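Local coordinates for putative lipoprotein (Bacteroides fragilis, PDB 3QNK) that probably binds glycans at the outer membrane for import as a SusD-like lipoprotein, at residues E316-A321 / R444-F449; A283-D288 / M417-V422; S12-E17 / F91-T96. One frame throughout, in Å; residues are numbered along the deposited sequence.

Interaction 1: residues E316-A321 / R444-F449; sequences EPRFYA and RIEFAF
Arg318 reaches across to Glu446 and makes the one salt bridge between 316-321 and 444-449. Arg318 NH1 donates to Glu446 OE1 over 2.7 Å, at an N-H...O angle of 154°. The acceptor lies at the edge of the guanidinium, close to its plane, and is met nearly along its C-O bond. The two flat groups are still turned 46° apart.

A second set of charged bonds stays within 316-321. Glu316 precedes helix 317-322 as its N-cap, and Glu316 OE1 accepts from Arg318 N at 3.0 Å. The same oxygen takes Arg318 NE with its syn lone pair, also at 3.0 Å. Arg318 NH2 bonds to Glu316 OE2 at 3.0 Å. The carboxylate is thus gripped side-on by NE and an NH. The arginine chain bends at chi3 (-62°), which turns this edge of the guanidinium back to Glu316.

The apolar part comes from Ile445. Its CG2, anti to the backbone N, is the branch turned to one guanidinium face, 3.4 Å from Arg318 NE. It also lies 3.4 Å from Glu316 OE2.

Glu442 OE1 forms a salt bridge with Arg318 NH2, while Arg390 and Arg421 both form salt bridges with Glu446 OE2. Arg318 thus has three acidic partners, Glu316 and Glu446 at its edge, and a methyl over one face. This is a buried salt-bridge network joining helix 317-322 to helix 432-446. The opposite charges probably offset one another, and the bonds fix the rotation of the guanidinium.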
loop_
_atom_site.group_PDB
_atom_site.type_symbol
_atom_site.label_atom_id
_atom_site.label_comp_id
_atom_site.label_asym_id
_atom_site.label_seq_id
_atom_site.Cartn_x
_atom_site.Cartn_y
_atom_site.Cartn_z
ATOM N N GLU B 316 27.145 28.459 16.263
ATOM C CA GLU B 316 28.098 27.511 15.670
ATOM C C GLU B 316 27.633 27.120 14.216
ATOM O O GLU B 316 26.433 27.223 13.935
ATOM C CB GLU B 316 28.257 26.284 16.570
ATOM C CG GLU B 316 26.981 25.480 16.749
ATOM C CD GLU B 316 27.026 24.053 16.231
ATOM O OE1 GLU B 316 27.653 23.798 15.173
ATOM O OE2 GLU B 316 26.404 23.186 16.889
ATOM N N PRO B 317 28.540 26.710 13.277
ATOM C CA PRO B 317 28.121 26.478 11.875
ATOM C C PRO B 317 26.875 25.606 11.637
ATOM O O PRO B 317 26.130 25.905 10.702
ATOM C CB PRO B 317 29.358 25.820 11.255
ATOM C CG PRO B 317 30.498 26.424 11.984
ATOM C CD PRO B 317 30.014 26.568 13.405
ATOM N N ARG B 318 26.626 24.558 12.465
ATOM C CA ARG B 318 25.489 23.637 12.263
ATOM C C ARG B 318 24.161 24.351 12.425
ATOM O O ARG B 318 23.159 23.890 11.876
ATOM C CB ARG B 318 25.561 22.414 13.182
ATOM C CG ARG B 318 26.729 21.480 12.868
ATOM C CD ARG B 318 26.888 20.356 13.870
ATOM N NE ARG B 318 27.181 20.843 15.216
ATOM C CZ ARG B 318 27.484 20.063 16.248
ATOM N NH1 ARG B 318 27.560 18.755 16.098
ATOM N NH2 ARG B 318 27.722 20.590 17.435
ATOM N N PHE B 319 24.146 25.495 13.134
ATOM C CA PHE B 319 22.929 26.270 13.298
ATOM C C PHE B 319 22.475 26.814 11.933
ATOM O O PHE B 319 21.348 26.547 11.526
ATOM C CB PHE B 319 23.108 27.398 14.315
ATOM C CG PHE B 319 21.936 28.346 14.348
ATOM C CD1 PHE B 319 20.768 28.014 15.036
ATOM C CD2 PHE B 319 21.977 29.556 13.657
ATOM C CE1 PHE B 319 19.685 28.883 15.058
ATOM C CE2 PHE B 319 20.879 30.422 13.671
ATOM C CZ PHE B 319 19.749 30.084 14.386
ATOM N N TYR B 320 23.366 27.539 11.227
ATOM C CA TYR B 320 23.108 28.156 9.913
ATOM C C TYR B 320 23.003 27.101 8.822
ATOM O O TYR B 320 22.392 27.354 7.790
ATOM C CB TYR B 320 24.200 29.203 9.567
ATOM C CG TYR B 320 24.342 30.259 10.646
ATOM C CD1 TYR B 320 23.380 31.255 10.808
ATOM C CD2 TYR B 320 25.358 30.178 11.598
ATOM C CE1 TYR B 320 23.473 32.189 11.839
ATOM C CE2 TYR B 320 25.462 31.110 12.633
ATOM C CZ TYR B 320 24.523 32.110 12.750
ATOM O OH TYR B 320 24.632 32.963 13.825
ATOM N N ALA B 321 23.542 25.911 9.083
ATOM C CA ALA B 321 23.507 24.774 8.177
ATOM C C ALA B 321 22.173 24.060 8.234
ATOM O O ALA B 321 21.770 23.467 7.237
ATOM C CB ALA B 321 24.619 23.797 8.525
ATOM N N ARG B 444 22.030 15.087 19.064
ATOM C CA ARG B 444 20.819 15.760 18.668
ATOM C C ARG B 444 21.118 16.822 17.608
ATOM O O ARG B 444 20.404 16.889 16.617
ATOM C CB ARG B 444 20.104 16.365 19.885
ATOM C CG ARG B 444 18.805 17.031 19.471
ATOM C CD ARG B 444 18.224 17.865 20.555
ATOM N NE ARG B 444 16.900 18.335 20.168
ATOM C CZ ARG B 444 16.091 19.018 20.962
ATOM N NH1 ARG B 444 16.469 19.336 22.191
ATOM N NH2 ARG B 444 14.904 19.404 20.529
ATOM N N ILE B 445 22.163 17.631 17.806
ATOM C CA ILE B 445 22.536 18.700 16.896
ATOM C C ILE B 445 23.133 18.126 15.610
ATOM O O ILE B 445 22.813 18.589 14.502
ATOM C CB ILE B 445 23.509 19.668 17.599
ATOM C CG1 ILE B 445 22.862 20.338 18.832
ATOM C CG2 ILE B 445 24.101 20.702 16.637
ATOM C CD1 ILE B 445 21.582 21.225 18.556
ATOM N N GLU B 446 23.988 17.113 15.752
ATOM C CA GLU B 446 24.633 16.498 14.611
ATOM C C GLU B 446 23.647 15.868 13.665
ATOM O O GLU B 446 23.761 16.023 12.436
ATOM C CB GLU B 446 25.648 15.431 15.059
ATOM C CG GLU B 446 26.608 14.988 13.949
ATOM C CD GLU B 446 27.440 16.101 13.333
ATOM O OE1 GLU B 446 27.602 17.162 13.972
ATOM O OE2 GLU B 446 27.876 15.941 12.178
ATOM N N PHE B 447 22.703 15.119 14.239
ATOM C CA PHE B 447 21.778 14.339 13.434
ATOM C C PHE B 447 20.364 14.924 13.358
ATOM O O PHE B 447 19.446 14.194 12.973
ATOM C CB PHE B 447 21.792 12.869 13.904
ATOM C CG PHE B 447 23.089 12.249 13.450
ATOM C CD1 PHE B 447 23.307 11.962 12.102
ATOM C CD2 PHE B 447 24.129 12.042 14.345
ATOM C CE1 PHE B 447 24.538 11.483 11.665
ATOM C CE2 PHE B 447 25.356 11.528 13.911
ATOM C CZ PHE B 447 25.562 11.283 12.567
ATOM N N ALA B 448 20.207 16.254 13.592
ATOM C CA ALA B 448 18.895 16.886 13.486
ATOM C C ALA B 448 18.372 16.743 12.045
ATOM O O ALA B 448 19.141 16.905 11.105
ATOM C CB ALA B 448 18.977 18.350 13.894
ATOM N N PHE B 449 17.102 16.361 11.875
ATOM C CA PHE B 449 16.396 16.222 10.579
ATOM C C PHE B 449 16.940 15.083 9.761
ATOM O O PHE B 449 16.729 15.041 8.543
ATOM C CB PHE B 449 16.352 17.538 9.766
ATOM C CG PHE B 449 15.871 18.643 10.663
ATOM C CD1 PHE B 449 14.596 18.589 11.232
ATOM C CD2 PHE B 449 16.741 19.656 11.078
ATOM C CE1 PHE B 449 14.178 19.558 12.150
ATOM C CE2 PHE B 449 16.334 20.604 12.015
ATOM C CZ PHE B 449 15.045 20.568 12.521
#

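Interaction 2: residues A283-D288 / M417-V422; sequences AFEMAD and MIRQRV
The carboxylate of Glu285 spreads around the end of Arg419 and faces a single nitrogen, NH2. Both oxygens take part in the salt bridge. Glu285 OE2 is the nearer, 2.6 Å from Arg419 NH2, and Glu285 OE1 lies 2.7 Å from the same Arg419 NH2. Both hydrogen bonds are weak, with N-H...O angles of 121° for OE2 and 133° for OE1. The acid meets the edge of the guanidinium. The two planes are only 14° apart, which makes the groups nearly coplanar although the side chains cross at about a right angle. The grip differs from the usual paired one, because two oxygens share one nitrogen.

Glu285 runs extended beyond CG to the end of Arg419, whose chain bends at chi3. At both residues the first bond of the side chain points toward the other segment. Arg419 is buried and Glu285 partly exposed, so the bridge is only partly shielded from solvent.

SusD-like proteins are built round an alpha-alpha superhelix of TPR-like helices. Helix 408-420, which carries Arg419, is probably part of this helical framework. The residues 283-288 form the loop that follows helix 278-283, and the salt bridge joins this loop to a helix well over a hundred residues later in the chain.

Arg419 NE makes a salt bridge with Glu442 on helix 432-446, which gives the arginine a second acidic partner. Glu285 OE2 and Glu442 OE2 are close like charges, and the shared arginine would be expected to ease their repulsion. The backbone of Glu285 is also hydrogen-bonded to that of Glu316, just before helix 317-322.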
loop_
_atom_site.group_PDB
_atom_site.type_symbol
_atom_site.label_atom_id
_atom_site.label_comp_id
_atom_site.label_asym_id
_atom_site.label_seq_id
_atom_site.Cartn_x
_atom_site.Cartn_y
_atom_site.Cartn_z
ATOM N N ALA B 283 19.112 24.766 21.696
ATOM C CA ALA B 283 20.132 23.749 21.893
ATOM C C ALA B 283 21.412 23.988 21.037
ATOM O O ALA B 283 22.459 23.393 21.336
ATOM C CB ALA B 283 19.551 22.391 21.600
ATOM N N PHE B 284 21.353 24.858 20.001
ATOM C CA PHE B 284 22.532 25.208 19.208
ATOM C C PHE B 284 23.394 26.170 20.003
ATOM O O PHE B 284 22.929 27.214 20.446
ATOM C CB PHE B 284 22.164 25.824 17.857
ATOM C CG PHE B 284 21.655 24.842 16.844
ATOM C CD1 PHE B 284 22.541 24.135 16.030
ATOM C CD2 PHE B 284 20.295 24.641 16.674
ATOM C CE1 PHE B 284 22.069 23.227 15.080
ATOM C CE2 PHE B 284 19.818 23.744 15.717
ATOM C CZ PHE B 284 20.704 23.032 14.934
ATOM N N GLU B 285 24.628 25.777 20.241
ATOM C CA GLU B 285 25.588 26.553 21.010
ATOM C C GLU B 285 26.134 27.720 20.236
ATOM O O GLU B 285 26.076 27.736 19.002
ATOM C CB GLU B 285 26.765 25.657 21.402
ATOM C CG GLU B 285 26.454 24.610 22.453
ATOM C CD GLU B 285 27.603 23.645 22.628
ATOM O OE1 GLU B 285 28.681 24.094 23.075
ATOM O OE2 GLU B 285 27.454 22.456 22.253
HETATM N N MSE B 286 26.769 28.656 20.965
HETATM C CA MSE B 286 27.498 29.773 20.377
HETATM C C MSE B 286 28.751 29.200 19.704
HETATM O O MSE B 286 29.177 28.093 20.055
HETATM C CB MSE B 286 27.856 30.799 21.461
HETATM C CG MSE B 286 26.641 31.362 22.152
HETATM SE SE MSE B 286 25.401 32.202 20.917
HETATM C CE MSE B 286 26.351 33.785 20.470
ATOM N N ALA B 287 29.355 29.939 18.761
ATOM C CA ALA B 287 30.542 29.472 18.019
ATOM C C ALA B 287 31.697 29.073 18.919
ATOM O O ALA B 287 32.492 28.238 18.494
ATOM C CB ALA B 287 31.001 30.522 17.042
ATOM N N ASP B 288 31.756 29.585 20.167
ATOM C CA ASP B 288 32.833 29.297 21.124
ATOM C C ASP B 288 32.460 28.197 22.122
ATOM O O ASP B 288 33.131 28.011 23.139
ATOM C CB ASP B 288 33.191 30.578 21.901
ATOM C CG ASP B 288 32.083 31.081 22.814
ATOM O OD1 ASP B 288 30.918 30.715 22.587
ATOM O OD2 ASP B 288 32.381 31.870 23.735
HETATM N N MSE B 417 35.701 14.890 18.234
HETATM C CA MSE B 417 35.987 14.853 16.794
HETATM C C MSE B 417 34.879 15.581 16.029
HETATM O O MSE B 417 35.152 16.334 15.097
HETATM C CB MSE B 417 36.095 13.402 16.313
HETATM C CG MSE B 417 37.355 12.730 16.776
HETATM SE SE MSE B 417 38.940 13.467 15.918
HETATM C CE MSE B 417 38.526 13.163 14.022
ATOM N N ILE B 418 33.631 15.389 16.474
ATOM C CA ILE B 418 32.419 15.995 15.904
ATOM C C ILE B 418 32.409 17.525 16.154
ATOM O O ILE B 418 32.056 18.303 15.249
ATOM C CB ILE B 418 31.174 15.271 16.460
ATOM C CG1 ILE B 418 31.153 13.781 16.029
ATOM C CG2 ILE B 418 29.862 15.975 16.113
ATOM C CD1 ILE B 418 31.434 13.481 14.560
ATOM N N ARG B 419 32.835 17.937 17.358
ATOM C CA ARG B 419 32.933 19.346 17.733
ATOM C C ARG B 419 34.101 20.021 17.011
ATOM O O ARG B 419 33.968 21.158 16.561
ATOM C CB ARG B 419 33.109 19.518 19.255
ATOM C CG ARG B 419 32.223 18.660 20.114
ATOM C CD ARG B 419 32.286 19.199 21.516
ATOM N NE ARG B 419 31.109 20.024 21.743
ATOM C CZ ARG B 419 31.126 21.276 22.157
ATOM N NH1 ARG B 419 32.264 21.861 22.477
ATOM N NH2 ARG B 419 30.009 21.942 22.280
ATOM N N GLN B 420 35.245 19.344 16.923
ATOM C CA GLN B 420 36.404 19.898 16.226
ATOM C C GLN B 420 36.066 20.218 14.779
ATOM O O GLN B 420 36.523 21.239 14.280
ATOM C CB GLN B 420 37.626 18.948 16.267
ATOM C CG GLN B 420 38.443 18.999 17.566
ATOM C CD GLN B 420 39.423 17.827 17.711
ATOM O OE1 GLN B 420 39.499 17.147 18.780
ATOM N NE2 GLN B 420 40.220 17.589 16.641
ATOM N N ARG B 421 35.197 19.397 14.132
ATOM C CA ARG B 421 34.960 19.622 12.716
ATOM C C ARG B 421 34.053 20.817 12.422
ATOM O O ARG B 421 33.970 21.197 11.253
ATOM C CB ARG B 421 34.556 18.350 11.936
ATOM C CG ARG B 421 33.136 18.058 11.890
ATOM C CD ARG B 421 32.379 18.455 10.645
ATOM N NE ARG B 421 31.197 17.607 10.701
ATOM C CZ ARG B 421 30.971 16.627 9.846
ATOM N NH1 ARG B 421 31.714 16.512 8.749
ATOM N NH2 ARG B 421 29.968 15.789 10.043
ATOM N N VAL B 422 33.467 21.461 13.459
ATOM C CA VAL B 422 32.633 22.668 13.316
ATOM C C VAL B 422 33.229 23.844 14.134
ATOM O O VAL B 422 32.516 24.806 14.480
ATOM C CB VAL B 422 31.144 22.410 13.650
ATOM C CG1 VAL B 422 30.515 21.504 12.593
ATOM C CG2 VAL B 422 30.957 21.848 15.061
#

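Interaction 3: residues S12-E17 / F91-T96; sequences SFWSDE and FERIGT
Trp14, whose ring meets Arg93, sits in a short turn that is held by a bond from Ser15 OG to Ser12 O of 2.6 Å. The hydroxyl comes from above the carbonyl plane. On the other side of the contact, Thr96 OG1 donates to Arg93 O at 2.8 Å, beside Arg93 of helix 76-93.

No hydrogen bond joins the two segments. The contact is a CH-pi interaction instead. Arg93 CB lies 3.3 Å from the centroid of the five-membered ring of Trp14, only 9° off the ring normal. The rest of the arginine chain runs on past the pyrrole side of the indole. Arg93 CD is 3.5 Å from Trp14 NE1, and Arg93 NH1 is 3.6 Å from Trp14 CD1. The guanidinium does not lie flat on the ring, since the two planes are 67° apart. The chain is bent at chi2 and chi3, and the guanidinium meets the ring obliquely. At the benzene side, Ile94 CD1 comes within 4.3 Å of Trp14 CZ3 as an apolar neighbour.

Phe13 CD1 lies over the opposite face of the indole, so the ring is held between an aromatic edge and an aliphatic chain. Its one polar atom, NE1, is satisfied by Asp6 OD2.

The turn leads into helix 17-29, where Asp16 acts as N-cap through Leu19 N. Trp14 and Ile94 both touch Val20 of that helix, and Ile94 also reaches Thr108 on helix 101-126. The contact thus joins the N-terminal turn to helix 76-93 and the residues after it, and to the two helices beside them.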
loop_
_atom_site.group_PDB
_atom_site.type_symbol
_atom_site.label_atom_id
_atom_site.label_comp_id
_atom_site.label_asym_id
_atom_site.label_seq_id
_atom_site.Cartn_x
_atom_site.Cartn_y
_atom_site.Cartn_z
ATOM N N SER B 12 13.994 -19.593 -16.416
ATOM C CA SER B 12 15.429 -19.517 -16.749
ATOM C C SER B 12 16.001 -18.159 -16.309
ATOM O O SER B 12 17.014 -17.717 -16.850
ATOM C CB SER B 12 15.660 -19.726 -18.249
ATOM N N PHE B 13 15.378 -17.516 -15.303
ATOM C CA PHE B 13 15.748 -16.188 -14.804
ATOM C C PHE B 13 17.016 -16.193 -13.961
ATOM O O PHE B 13 17.846 -15.288 -14.108
ATOM C CB PHE B 13 14.593 -15.612 -13.971
ATOM C CG PHE B 13 14.873 -14.342 -13.195
ATOM C CD1 PHE B 13 15.563 -14.380 -11.989
ATOM C CD2 PHE B 13 14.369 -13.122 -13.624
ATOM C CE1 PHE B 13 15.802 -13.209 -11.272
ATOM C CE2 PHE B 13 14.585 -11.958 -12.883
ATOM C CZ PHE B 13 15.301 -12.011 -11.719
ATOM N N TRP B 14 17.124 -17.149 -13.015
ATOM C CA TRP B 14 18.230 -17.186 -12.052
ATOM C C TRP B 14 19.546 -17.624 -12.684
ATOM O O TRP B 14 20.596 -17.517 -12.051
ATOM C CB TRP B 14 17.873 -18.024 -10.816
ATOM C CG TRP B 14 16.825 -17.336 -9.990
ATOM C CD1 TRP B 14 15.477 -17.524 -10.055
ATOM C CD2 TRP B 14 17.031 -16.211 -9.130
ATOM N NE1 TRP B 14 14.830 -16.618 -9.252
ATOM C CE2 TRP B 14 15.758 -15.805 -8.659
ATOM C CE3 TRP B 14 18.179 -15.529 -8.669
ATOM C CZ2 TRP B 14 15.600 -14.782 -7.723
ATOM C CZ3 TRP B 14 18.016 -14.500 -7.762
ATOM C CH2 TRP B 14 16.738 -14.137 -7.296
ATOM N N SER B 15 19.501 -18.026 -13.956
ATOM C CA SER B 15 20.694 -18.397 -14.696
ATOM C C SER B 15 21.327 -17.133 -15.298
ATOM O O SER B 15 22.548 -16.976 -15.227
ATOM C CB SER B 15 20.362 -19.421 -15.776
ATOM O OG SER B 15 19.321 -18.958 -16.619
ATOM N N ASP B 16 20.481 -16.219 -15.854
ATOM C CA ASP B 16 20.868 -14.956 -16.490
ATOM C C ASP B 16 21.421 -13.957 -15.440
ATOM O O ASP B 16 20.689 -13.527 -14.541
ATOM C CB ASP B 16 19.659 -14.372 -17.250
ATOM C CG ASP B 16 19.948 -13.180 -18.156
ATOM O OD1 ASP B 16 20.634 -12.239 -17.700
ATOM O OD2 ASP B 16 19.388 -13.137 -19.282
ATOM N N GLU B 17 22.713 -13.593 -15.580
ATOM C CA GLU B 17 23.435 -12.674 -14.696
ATOM C C GLU B 17 22.822 -11.272 -14.706
ATOM O O GLU B 17 22.770 -10.615 -13.653
ATOM C CB GLU B 17 24.924 -12.608 -15.071
ATOM N N PHE B 91 17.540 -15.441 -1.624
ATOM C CA PHE B 91 18.272 -16.435 -0.844
ATOM C C PHE B 91 17.869 -17.887 -1.202
ATOM O O PHE B 91 18.742 -18.756 -1.251
ATOM C CB PHE B 91 18.102 -16.177 0.651
ATOM C CG PHE B 91 18.770 -14.916 1.139
ATOM C CD1 PHE B 91 20.121 -14.685 0.896
ATOM C CD2 PHE B 91 18.063 -13.984 1.896
ATOM C CE1 PHE B 91 20.736 -13.519 1.359
ATOM C CE2 PHE B 91 18.680 -12.830 2.370
ATOM C CZ PHE B 91 20.011 -12.604 2.102
ATOM N N GLU B 92 16.591 -18.123 -1.517
ATOM C CA GLU B 92 16.092 -19.434 -1.927
ATOM C C GLU B 92 16.584 -19.850 -3.309
ATOM O O GLU B 92 16.904 -21.022 -3.514
ATOM C CB GLU B 92 14.546 -19.463 -1.949
ATOM C CG GLU B 92 13.877 -19.528 -0.583
ATOM C CD GLU B 92 12.357 -19.539 -0.555
ATOM O OE1 GLU B 92 11.721 -19.259 -1.599
ATOM O OE2 GLU B 92 11.801 -19.824 0.531
ATOM N N ARG B 93 16.612 -18.914 -4.267
ATOM C CA ARG B 93 16.902 -19.240 -5.664
ATOM C C ARG B 93 18.350 -18.978 -6.118
ATOM O O ARG B 93 18.719 -19.474 -7.189
ATOM C CB ARG B 93 15.930 -18.473 -6.585
ATOM C CG ARG B 93 14.433 -18.681 -6.278
ATOM C CD ARG B 93 13.694 -19.342 -7.418
ATOM N NE ARG B 93 14.268 -20.650 -7.721
ATOM C CZ ARG B 93 14.250 -21.238 -8.912
ATOM N NH1 ARG B 93 13.673 -20.638 -9.949
ATOM N NH2 ARG B 93 14.812 -22.428 -9.079
ATOM N N ILE B 94 19.170 -18.243 -5.322
ATOM C CA ILE B 94 20.547 -17.903 -5.705
ATOM C C ILE B 94 21.478 -19.146 -5.731
ATOM O O ILE B 94 22.403 -19.168 -6.541
ATOM C CB ILE B 94 21.151 -16.727 -4.873
ATOM C CG1 ILE B 94 22.348 -16.055 -5.567
ATOM C CG2 ILE B 94 21.477 -17.102 -3.428
ATOM C CD1 ILE B 94 22.092 -15.395 -6.955
ATOM N N GLY B 95 21.218 -20.157 -4.899
ATOM C CA GLY B 95 22.032 -21.377 -4.861
ATOM C C GLY B 95 22.136 -22.136 -6.177
ATOM O O GLY B 95 23.206 -22.640 -6.540
ATOM N N THR B 96 21.020 -22.183 -6.913
ATOM C CA THR B 96 20.883 -22.829 -8.221
ATOM C C THR B 96 21.420 -21.933 -9.372
ATOM O O THR B 96 21.490 -22.401 -10.516
ATOM C CB THR B 96 19.401 -23.185 -8.468
ATOM O OG1 THR B 96 18.581 -22.014 -8.310
ATOM C CG2 THR B 96 18.911 -24.314 -7.568
#

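Overall arrangement
From the N terminus, interaction 3 comes first. It closes the loop from 12-17 to 91-96 within the N-terminal helices, before the other contacts open. Interaction 2 opens at 283-288 and interaction 1 at 316-321. Interaction 2 then closes at 417-422 and interaction 1 at 444-449, so these two cross. They touch, with centres about 9 Å apart, and share charged and backbone bonds. Together they bind the loop 283-288 and helix 317-322 to the successive helices 408-420 and 432-446. Interaction 3 lies on the opposite side of the chain's centre, with its centre about 46 Å from that of interaction 1.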